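Local coordinates for D-2-hydroxyacid dehydrogensase protein (Ketogulonicigenium vulgare, PDB 4LSW) that probably catalyses the NAD(P)-dependent interconversion of 2-oxoacids and D-2-hydroxyacids, at residues Thr96-Leu107 / His282-Met293; Leu153-Arg162 / Pro178-Thr186. One frame throughout, in Å; residues are numbered along the deposited sequence.

Contact 1: residues Thr96-Leu107 / His282-Met293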
loop_
_atom_site.group_PDB
_atom_site.type_symbol
_atom_site.label_atom_id
_atom_site.label_comp_id
_atom_site.label_asym_id
_atom_site.label_seq_id
_atom_site.Cartn_x
_atom_site.Cartn_y
_atom_site.Cartn_z
ATOM N N THR A 96 -6.179 10.375 0.480
ATOM C CA THR A 96 -7.282 9.553 1.003
ATOM C C THR A 96 -6.803 8.499 2.008
ATOM O O THR A 96 -6.700 7.317 1.669
ATOM C CB THR A 96 -8.079 8.875 -0.122
ATOM O OG1 THR A 96 -7.258 7.925 -0.806
ATOM C CG2 THR A 96 -8.586 9.914 -1.118
ATOM N N PRO A 97 -6.522 8.931 3.243
ATOM C CA PRO A 97 -5.986 8.055 4.290
ATOM C C PRO A 97 -7.071 7.310 5.055
ATOM O O PRO A 97 -8.252 7.651 4.941
ATOM C CB PRO A 97 -5.316 9.044 5.235
ATOM C CG PRO A 97 -6.180 10.258 5.155
ATOM C CD PRO A 97 -6.690 10.314 3.727
ATOM N N ASP A 98 -6.645 6.299 5.814
ATOM C CA ASP A 98 -7.468 5.602 6.815
ATOM C C ASP A 98 -8.489 4.616 6.253
ATOM O O ASP A 98 -8.711 3.542 6.827
ATOM C CB ASP A 98 -8.143 6.593 7.771
ATOM C CG ASP A 98 -7.143 7.361 8.609
ATOM O OD1 ASP A 98 -6.128 6.756 9.017
ATOM O OD2 ASP A 98 -7.371 8.564 8.863
ATOM N N VAL A 99 -9.107 4.966 5.136
ATOM C CA VAL A 99 -10.178 4.130 4.613
ATOM C C VAL A 99 -9.731 2.759 4.098
ATOM O O VAL A 99 -10.573 1.884 3.895
ATOM C CB VAL A 99 -10.975 4.865 3.522
ATOM C CG1 VAL A 99 -11.750 6.010 4.136
ATOM C CG2 VAL A 99 -10.040 5.367 2.456
ATOM N N LEU A 100 -8.425 2.558 3.909
ATOM C CA LEU A 100 -7.910 1.291 3.384
ATOM C C LEU A 100 -7.257 0.382 4.437
ATOM O O LEU A 100 -6.854 -0.747 4.134
ATOM C CB LEU A 100 -6.920 1.527 2.228
ATOM C CG LEU A 100 -5.639 2.365 2.366
ATOM C CD1 LEU A 100 -4.716 1.924 3.484
ATOM C CD2 LEU A 100 -4.880 2.327 1.050
ATOM N N THR A 101 -7.118 0.917 5.645
ATOM C CA THR A 101 -6.279 0.301 6.676
ATOM C C THR A 101 -6.716 -1.123 7.029
ATOM O O THR A 101 -5.907 -2.051 7.027
ATOM C CB THR A 101 -6.233 1.177 7.939
ATOM O OG1 THR A 101 -5.672 2.454 7.595
ATOM C CG2 THR A 101 -5.387 0.533 9.023
ATOM N N GLY A 102 -8.007 -1.296 7.287
ATOM C CA GLY A 102 -8.518 -2.581 7.736
ATOM C C GLY A 102 -8.407 -3.653 6.674
ATOM O O GLY A 102 -8.051 -4.785 6.977
ATOM N N ASP A 103 -8.693 -3.304 5.426
ATOM C CA ASP A 103 -8.623 -4.287 4.356
ATOM C C ASP A 103 -7.180 -4.700 4.058
ATOM O O ASP A 103 -6.915 -5.861 3.777
ATOM C CB ASP A 103 -9.365 -3.793 3.108
ATOM C CG ASP A 103 -10.858 -4.062 3.186
ATOM O OD1 ASP A 103 -11.224 -5.126 3.722
ATOM O OD2 ASP A 103 -11.655 -3.230 2.711
ATOM N N VAL A 104 -6.245 -3.761 4.182
ATOM C CA VAL A 104 -4.844 -4.104 3.981
ATOM C C VAL A 104 -4.394 -5.080 5.067
ATOM O O VAL A 104 -3.776 -6.103 4.782
ATOM C CB VAL A 104 -3.945 -2.847 3.973
ATOM C CG1 VAL A 104 -2.478 -3.238 3.975
ATOM C CG2 VAL A 104 -4.255 -1.984 2.746
ATOM N N ALA A 105 -4.769 -4.788 6.307
ATOM C CA ALA A 105 -4.409 -5.660 7.419
ATOM C C ALA A 105 -5.048 -7.041 7.252
ATOM O O ALA A 105 -4.392 -8.065 7.489
ATOM C CB ALA A 105 -4.804 -5.033 8.741
ATOM N N ASP A 106 -6.313 -7.072 6.835
ATOM C CA ASP A 106 -6.979 -8.339 6.552
ATOM C C ASP A 106 -6.190 -9.184 5.555
ATOM O O ASP A 106 -5.992 -10.374 5.784
ATOM C CB ASP A 106 -8.391 -8.122 5.973
ATOM C CG ASP A 106 -9.453 -7.823 7.020
ATOM O OD1 ASP A 106 -9.138 -7.561 8.197
ATOM O OD2 ASP A 106 -10.638 -7.823 6.618
ATOM N N LEU A 107 -5.739 -8.589 4.448
ATOM C CA LEU A 107 -5.059 -9.396 3.439
ATOM C C LEU A 107 -3.720 -9.907 3.962
ATOM O O LEU A 107 -3.368 -11.051 3.738
ATOM C CB LEU A 107 -4.887 -8.664 2.107
ATOM C CG LEU A 107 -4.454 -9.630 0.992
ATOM C CD1 LEU A 107 -5.592 -10.539 0.530
ATOM C CD2 LEU A 107 -3.807 -8.929 -0.213
ATOM N N HIS A 282 -3.217 -6.195 -4.203
ATOM C CA HIS A 282 -4.628 -5.937 -3.966
ATOM C C HIS A 282 -4.998 -5.911 -2.486
ATOM O O HIS A 282 -6.161 -6.140 -2.144
ATOM C CB HIS A 282 -5.530 -6.915 -4.744
ATOM C CG HIS A 282 -5.565 -8.309 -4.191
ATOM N ND1 HIS A 282 -6.718 -9.070 -4.161
ATOM C CD2 HIS A 282 -4.590 -9.093 -3.675
ATOM C CE1 HIS A 282 -6.454 -10.251 -3.638
ATOM N NE2 HIS A 282 -5.165 -10.298 -3.344
ATOM N N ALA A 283 -4.042 -5.609 -1.611
ATOM C CA ALA A 283 -4.380 -5.464 -0.187
ATOM C C ALA A 283 -5.524 -4.480 0.086
ATOM O O ALA A 283 -6.342 -4.709 0.982
ATOM C CB ALA A 283 -3.150 -5.085 0.634
ATOM N N SER A 284 -5.607 -3.400 -0.686
ATOM C CA SER A 284 -6.704 -2.449 -0.520
ATOM C C SER A 284 -7.840 -2.716 -1.512
ATOM O O SER A 284 -8.782 -1.929 -1.607
ATOM C CB SER A 284 -6.209 -1.013 -0.676
ATOM O OG SER A 284 -5.844 -0.752 -2.015
ATOM N N GLY A 285 -7.748 -3.841 -2.220
ATOM C CA GLY A 285 -8.669 -4.151 -3.305
ATOM C C GLY A 285 -10.042 -4.702 -2.930
ATOM O O GLY A 285 -10.384 -5.820 -3.309
ATOM N N THR A 286 -10.833 -3.932 -2.198
ATOM C CA THR A 286 -12.219 -4.332 -1.975
ATOM C C THR A 286 -13.152 -3.270 -2.532
ATOM O O THR A 286 -12.772 -2.101 -2.674
ATOM C CB THR A 286 -12.568 -4.564 -0.486
ATOM O OG1 THR A 286 -12.481 -3.325 0.218
ATOM C CG2 THR A 286 -11.640 -5.594 0.143
ATOM N N ILE A 287 -14.376 -3.673 -2.847
ATOM C CA ILE A 287 -15.361 -2.699 -3.280
ATOM C C ILE A 287 -15.557 -1.588 -2.244
ATOM O O ILE A 287 -15.559 -0.404 -2.594
ATOM C CB ILE A 287 -16.709 -3.360 -3.637
ATOM C CG1 ILE A 287 -16.522 -4.349 -4.792
ATOM C CG2 ILE A 287 -17.746 -2.309 -3.998
ATOM C CD1 ILE A 287 -17.743 -5.192 -5.095
ATOM N N GLU A 288 -15.709 -1.950 -0.969
ATOM C CA GLU A 288 -15.985 -0.945 0.047
ATOM C C GLU A 288 -14.837 0.040 0.232
ATOM O O GLU A 288 -15.060 1.245 0.345
ATOM C CB GLU A 288 -16.356 -1.582 1.388
ATOM C CG GLU A 288 -16.942 -0.582 2.374
ATOM C CD GLU A 288 -17.765 -1.232 3.479
ATOM O OE1 GLU A 288 -17.807 -2.481 3.555
ATOM O OE2 GLU A 288 -18.374 -0.483 4.272
ATOM N N THR A 289 -13.608 -0.467 0.258
ATOM C CA THR A 289 -12.465 0.414 0.430
ATOM C C THR A 289 -12.295 1.351 -0.766
ATOM O O THR A 289 -12.113 2.555 -0.590
ATOM C CB THR A 289 -11.179 -0.380 0.702
ATOM O OG1 THR A 289 -11.198 -0.815 2.068
ATOM C CG2 THR A 289 -9.949 0.485 0.462
ATOM N N ARG A 290 -12.382 0.804 -1.970
ATOM C CA ARG A 290 -12.202 1.643 -3.149
ATOM C C ARG A 290 -13.312 2.690 -3.266
ATOM O O ARG A 290 -13.044 3.845 -3.601
ATOM C CB ARG A 290 -12.040 0.802 -4.416
ATOM C CG ARG A 290 -10.757 -0.044 -4.421
ATOM C CD ARG A 290 -9.520 0.813 -4.191
ATOM N NE ARG A 290 -8.332 -0.014 -4.012
ATOM C CZ ARG A 290 -7.633 -0.549 -5.009
ATOM N NH1 ARG A 290 -7.999 -0.338 -6.267
ATOM N NH2 ARG A 290 -6.563 -1.290 -4.744
ATOM N N LYS A 291 -14.552 2.319 -2.957
ATOM C CA LYS A 291 -15.606 3.332 -2.958
ATOM C C LYS A 291 -15.338 4.415 -1.930
ATOM O O LYS A 291 -15.547 5.595 -2.185
ATOM C CB LYS A 291 -16.983 2.704 -2.740
ATOM C CG LYS A 291 -17.520 2.059 -3.988
ATOM C CD LYS A 291 -18.927 1.549 -3.804
ATOM C CE LYS A 291 -19.389 0.850 -5.076
ATOM N NZ LYS A 291 -20.806 0.387 -4.984
ATOM N N ALA A 292 -14.861 4.016 -0.757
ATOM C CA ALA A 292 -14.572 4.986 0.281
ATOM C C ALA A 292 -13.434 5.937 -0.118
ATOM O O ALA A 292 -13.497 7.131 0.188
ATOM C CB ALA A 292 -14.263 4.286 1.597
ATOM N N MET A 293 -12.414 5.407 -0.794
ATOM C CA MET A 293 -11.298 6.228 -1.278
ATOM C C MET A 293 -11.777 7.255 -2.302
ATOM O O MET A 293 -11.450 8.439 -2.201
ATOM C CB MET A 293 -10.201 5.339 -1.873
ATOM C CG MET A 293 -9.522 4.471 -0.823
ATOM S SD MET A 293 -8.305 3.372 -1.527
ATOM C CE MET A 293 -7.537 4.527 -2.659
#
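Asp103 reaches across from helix 101-107 and offers one carboxylate oxygen, OD2, to two threonine hydroxyls. Thr289 OG1 donates to Asp103 OD2 at 2.5 Å, on the anti lone pair, the one turned away from OD1. Thr286 OG1 donates to the same Asp103 OD2 at 2.6 Å but comes from above the carboxylate plane, 57° out of it. Thr286 is also the N-cap of the helix that begins at Ile287: its OG1 accepts from Thr289 N, so one hydroxyl both caps the helix and binds the acid. Two short bonds to one oxygen probably fix the rotation of the carboxylate, and the nearby start of the helix would be expected to favour its negative charge.

On one side of these hydrogen bonds, Thr289 CG2 lies 3.7 Å from Leu100 CB. Further along, Val99 sets CG2 between its own backbone N and carbonyl carbon (chi1 -68° for CG1), which drives it against Met293 CG at 3.4 Å, a tight fit. On the other side Ala283 CB packs against Val104 CG1 at 3.9 Å, and Leu107 CD2 lies 3.5 Å from Ala283 CA while also touching the His282 ring, whose NE2 bonds to Gln279.

The contact joins the starts of two long helices, 101-116 and 287-306. Behind the first, Ala105 and Thr101 rest on helix 155-165; Met293 of the second touches Tyr74 of strand 70-74, and Thr96 bonds to Gly75 just past that strand.

Contact 2: residues Leu153-Arg162 / Pro178-Thr186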
loop_
_atom_site.group_PDB
_atom_site.type_symbol
_atom_site.label_atom_id
_atom_site.label_comp_id
_atom_site.label_asym_id
_atom_site.label_seq_id
_atom_site.Cartn_x
_atom_site.Cartn_y
_atom_site.Cartn_z
ATOM N N LEU A 153 4.675 -0.085 13.285
ATOM C CA LEU A 153 3.405 -0.195 14.001
ATOM C C LEU A 153 2.612 1.113 13.951
ATOM O O LEU A 153 2.228 1.675 14.981
ATOM C CB LEU A 153 3.621 -0.665 15.442
ATOM C CG LEU A 153 2.366 -1.321 16.023
ATOM C CD1 LEU A 153 2.282 -2.789 15.622
ATOM C CD2 LEU A 153 2.324 -1.150 17.529
ATOM N N GLY A 154 2.396 1.590 12.726
ATOM C CA GLY A 154 1.482 2.686 12.467
ATOM C C GLY A 154 0.076 2.137 12.306
ATOM O O GLY A 154 -0.249 1.098 12.873
ATOM N N ARG A 155 -0.752 2.832 11.531
ATOM C CA ARG A 155 -2.141 2.433 11.334
ATOM C C ARG A 155 -2.263 0.967 10.922
ATOM O O ARG A 155 -3.014 0.188 11.542
ATOM C CB ARG A 155 -2.772 3.306 10.247
ATOM C CG ARG A 155 -2.867 4.786 10.593
ATOM C CD ARG A 155 -3.029 5.633 9.339
ATOM N NE ARG A 155 -3.442 7.000 9.659
ATOM C CZ ARG A 155 -2.610 7.976 10.024
ATOM N NH1 ARG A 155 -1.306 7.747 10.132
ATOM N NH2 ARG A 155 -3.084 9.185 10.294
ATOM N N ILE A 156 -1.529 0.593 9.884
ATOM C CA ILE A 156 -1.647 -0.743 9.318
ATOM C C ILE A 156 -1.082 -1.790 10.256
ATOM O O ILE A 156 -1.721 -2.811 10.520
ATOM C CB ILE A 156 -0.980 -0.848 7.941
ATOM C CG1 ILE A 156 -1.688 0.098 6.972
ATOM C CG2 ILE A 156 -1.059 -2.287 7.431
ATOM C CD1 ILE A 156 -1.106 0.119 5.591
ATOM N N GLY A 157 0.121 -1.545 10.759
ATOM C CA GLY A 157 0.757 -2.493 11.645
ATOM C C GLY A 157 -0.070 -2.749 12.887
ATOM O O GLY A 157 -0.168 -3.881 13.345
ATOM N N PHE A 158 -0.660 -1.692 13.433
ATOM C CA PHE A 158 -1.536 -1.828 14.585
ATOM C C PHE A 158 -2.711 -2.732 14.270
ATOM O O PHE A 158 -3.024 -3.633 15.046
ATOM C CB PHE A 158 -2.042 -0.464 15.041
ATOM C CG PHE A 158 -2.928 -0.525 16.238
ATOM C CD1 PHE A 158 -2.435 -0.986 17.449
ATOM C CD2 PHE A 158 -4.239 -0.095 16.167
ATOM C CE1 PHE A 158 -3.246 -1.039 18.576
ATOM C CE2 PHE A 158 -5.061 -0.137 17.287
ATOM C CZ PHE A 158 -4.562 -0.613 18.492
ATOM N N GLU A 159 -3.346 -2.513 13.121
ATOM C CA GLU A 159 -4.483 -3.355 12.756
ATOM C C GLU A 159 -4.068 -4.803 12.547
ATOM O O GLU A 159 -4.799 -5.723 12.937
ATOM C CB GLU A 159 -5.196 -2.821 11.519
ATOM C CG GLU A 159 -5.971 -1.548 11.779
ATOM C CD GLU A 159 -6.921 -1.662 12.953
ATOM O OE1 GLU A 159 -7.734 -2.612 12.985
ATOM O OE2 GLU A 159 -6.855 -0.798 13.851
ATOM N N VAL A 160 -2.895 -5.025 11.950
ATOM C CA VAL A 160 -2.380 -6.383 11.844
ATOM C C VAL A 160 -2.228 -7.028 13.225
ATOM O O VAL A 160 -2.695 -8.149 13.456
ATOM C CB VAL A 160 -1.035 -6.418 11.074
ATOM C CG1 VAL A 160 -0.339 -7.780 11.240
ATOM C CG2 VAL A 160 -1.257 -6.089 9.598
ATOM N N ALA A 161 -1.587 -6.312 14.147
ATOM C CA ALA A 161 -1.375 -6.838 15.483
ATOM C C ALA A 161 -2.683 -7.199 16.192
ATOM O O ALA A 161 -2.745 -8.208 16.892
ATOM C CB ALA A 161 -0.564 -5.843 16.303
ATOM N N ARG A 162 -3.719 -6.380 16.004
ATOM C CA ARG A 162 -5.021 -6.653 16.624
ATOM C C ARG A 162 -5.576 -7.979 16.127
ATOM O O ARG A 162 -6.117 -8.770 16.911
ATOM C CB ARG A 162 -6.012 -5.521 16.363
ATOM C CG ARG A 162 -5.626 -4.224 17.061
ATOM C CD ARG A 162 -6.604 -3.110 16.739
ATOM N NE ARG A 162 -7.882 -3.362 17.388
ATOM C CZ ARG A 162 -9.046 -3.470 16.756
ATOM N NH1 ARG A 162 -9.116 -3.329 15.438
ATOM N NH2 ARG A 162 -10.149 -3.710 17.456
ATOM N N PRO A 178 8.573 3.341 20.875
ATOM C CA PRO A 178 7.420 2.573 21.351
ATOM C C PRO A 178 6.142 3.371 21.160
ATOM O O PRO A 178 6.156 4.610 21.186
ATOM C CB PRO A 178 7.692 2.391 22.847
ATOM C CG PRO A 178 9.169 2.659 23.028
ATOM C CD PRO A 178 9.546 3.623 21.951
ATOM N N LYS A 179 5.041 2.654 20.969
ATOM C CA LYS A 179 3.750 3.279 20.737
ATOM C C LYS A 179 2.859 3.157 21.970
ATOM O O LYS A 179 2.809 2.098 22.610
ATOM C CB LYS A 179 3.072 2.617 19.536
ATOM C CG LYS A 179 3.867 2.729 18.246
ATOM C CD LYS A 179 4.003 4.189 17.802
ATOM C CE LYS A 179 4.794 4.315 16.508
ATOM N NZ LYS A 179 4.948 5.758 16.069
ATOM N N SER A 180 2.139 4.229 22.288
ATOM C CA SER A 180 1.317 4.244 23.496
ATOM C C SER A 180 0.184 3.237 23.410
ATOM O O SER A 180 -0.325 2.759 24.431
ATOM C CB SER A 180 0.752 5.643 23.752
ATOM O OG SER A 180 -0.073 6.065 22.680
ATOM N N TYR A 181 -0.193 2.915 22.180
ATOM C CA TYR A 181 -1.304 2.018 21.930
ATOM C C TYR A 181 -0.883 0.561 21.809
ATOM O O TYR A 181 -1.684 -0.276 21.392
ATOM C CB TYR A 181 -2.067 2.472 20.686
ATOM C CG TYR A 181 -1.216 2.781 19.456
ATOM C CD1 TYR A 181 -0.726 1.764 18.640
ATOM C CD2 TYR A 181 -0.950 4.096 19.085
ATOM C CE1 TYR A 181 0.013 2.055 17.497
ATOM C CE2 TYR A 181 -0.207 4.396 17.950
ATOM C CZ TYR A 181 0.273 3.375 17.158
ATOM O OH TYR A 181 0.997 3.671 16.025
ATOM N N ALA A 182 0.356 0.254 22.195
ATOM C CA ALA A 182 0.835 -1.131 22.175
ATOM C C ALA A 182 1.300 -1.622 23.542
ATOM O O ALA A 182 2.398 -2.162 23.670
ATOM C CB ALA A 182 1.959 -1.275 21.161
ATOM N N PRO A 183 0.462 -1.460 24.576
ATOM C CA PRO A 183 0.981 -1.792 25.906
ATOM C C PRO A 183 1.277 -3.275 26.135
ATOM O O PRO A 183 2.084 -3.583 27.011
ATOM C CB PRO A 183 -0.153 -1.343 26.836
ATOM C CG PRO A 183 -1.375 -1.436 26.000
ATOM C CD PRO A 183 -0.946 -1.028 24.631
ATOM N N ASP A 184 0.665 -4.169 25.362
ATOM C CA ASP A 184 0.820 -5.600 25.609
ATOM C C ASP A 184 1.737 -6.307 24.613
ATOM O O ASP A 184 1.845 -7.532 24.622
ATOM C CB ASP A 184 -0.547 -6.278 25.626
ATOM C CG ASP A 184 -1.449 -5.735 26.709
ATOM O OD1 ASP A 184 -0.965 -5.562 27.847
ATOM O OD2 ASP A 184 -2.626 -5.462 26.411
ATOM N N TRP A 185 2.391 -5.530 23.756
ATOM C CA TRP A 185 3.306 -6.083 22.766
ATOM C C TRP A 185 4.724 -5.566 22.996
ATOM O O TRP A 185 4.926 -4.424 23.426
ATOM C CB TRP A 185 2.831 -5.748 21.353
ATOM C CG TRP A 185 1.407 -6.155 21.110
ATOM C CD1 TRP A 185 0.785 -7.284 21.566
ATOM C CD2 TRP A 185 0.419 -5.412 20.389
ATOM N NE1 TRP A 185 -0.524 -7.298 21.150
ATOM C CE2 TRP A 185 -0.780 -6.159 20.436
ATOM C CE3 TRP A 185 0.431 -4.197 19.701
ATOM C CZ2 TRP A 185 -1.958 -5.718 19.822
ATOM C CZ3 TRP A 185 -0.740 -3.751 19.104
ATOM C CH2 TRP A 185 -1.918 -4.513 19.161
ATOM N N THR A 186 5.706 -6.413 22.718
ATOM C CA THR A 186 7.095 -6.095 23.023
ATOM C C THR A 186 7.724 -5.220 21.957
ATOM O O THR A 186 7.841 -5.621 20.803
ATOM C CB THR A 186 7.924 -7.388 23.155
ATOM O OG1 THR A 186 7.320 -8.220 24.155
ATOM C CG2 THR A 186 9.383 -7.086 23.536
#
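The glycine-rich turn after the first strand of the Rossmann-type domain, with the helix 155-162 that follows it, is flanked here by the loop 178-186. Tyr181 OH donates to Leu153 O at 2.6 Å, in the carbonyl plane and with a C=O...donor angle of 147°, so the phenol is pinned to the backbone just before Gly154, the N-cap of the helix. The Tyr181 ring in turn points its edge at the face of Phe158, an edge-to-face pair with centroids 5.0 Å apart and planes at 70°. Phe158 extends from the helix with CG anti to its backbone N (chi1 -179°), which carries CD1 and CE1 out between Tyr181 and Trp185; CE1 comes to 3.3 Å from Tyr181 O.

Gly152, Gly154 and Gly157 fit the GxGxxG pattern of dinucleotide-binding folds, and the loop runs on from the neighbouring strand 170-174 toward the edge strand 186-188. Trp185 lays one face of its six-membered ring over Ala161, whose CB sits 3.6 Å from the ring centroid in a CH-pi contact, while the rim of the same ring meets Phe158, CZ3 to CD1 at 3.6 Å. Were Trp185 replaced by an alanine, the Ala161 methyl would probably lose its aromatic cover and Phe158 CD1 its neighbour at the indole rim. Leu153 CD2 packs against the loop, 3.7 Å from Ala182 CB and 4.2 Å from Trp185 CE3, with Tyr173 of strand 170-174 also touching both Leu153 and Ala182.

In the fold
The centres of contact 1 and contact 2 lie about 19 Å apart, yet the two meet directly through helix 155-165. Asp98 OD1 of contact 1 forms a salt bridge with Arg155 NE of contact 2 at 2.8 Å, and a turn further along helix 155-165 Ala105 CB packs on Glu159 CB at 3.6 Å. Helix 101-116 is thus held between helix 287-306 and helix 155-165. Contact 2 belongs to the outer side of the dinucleotide-binding domain, about 18 Å from the chain centre, whereas contact 1 is closer in, about 9 Å from it, between the parts of the chain that carry its two sheets. By family analogy the cofactor would probably bind near the glycine-rich turn.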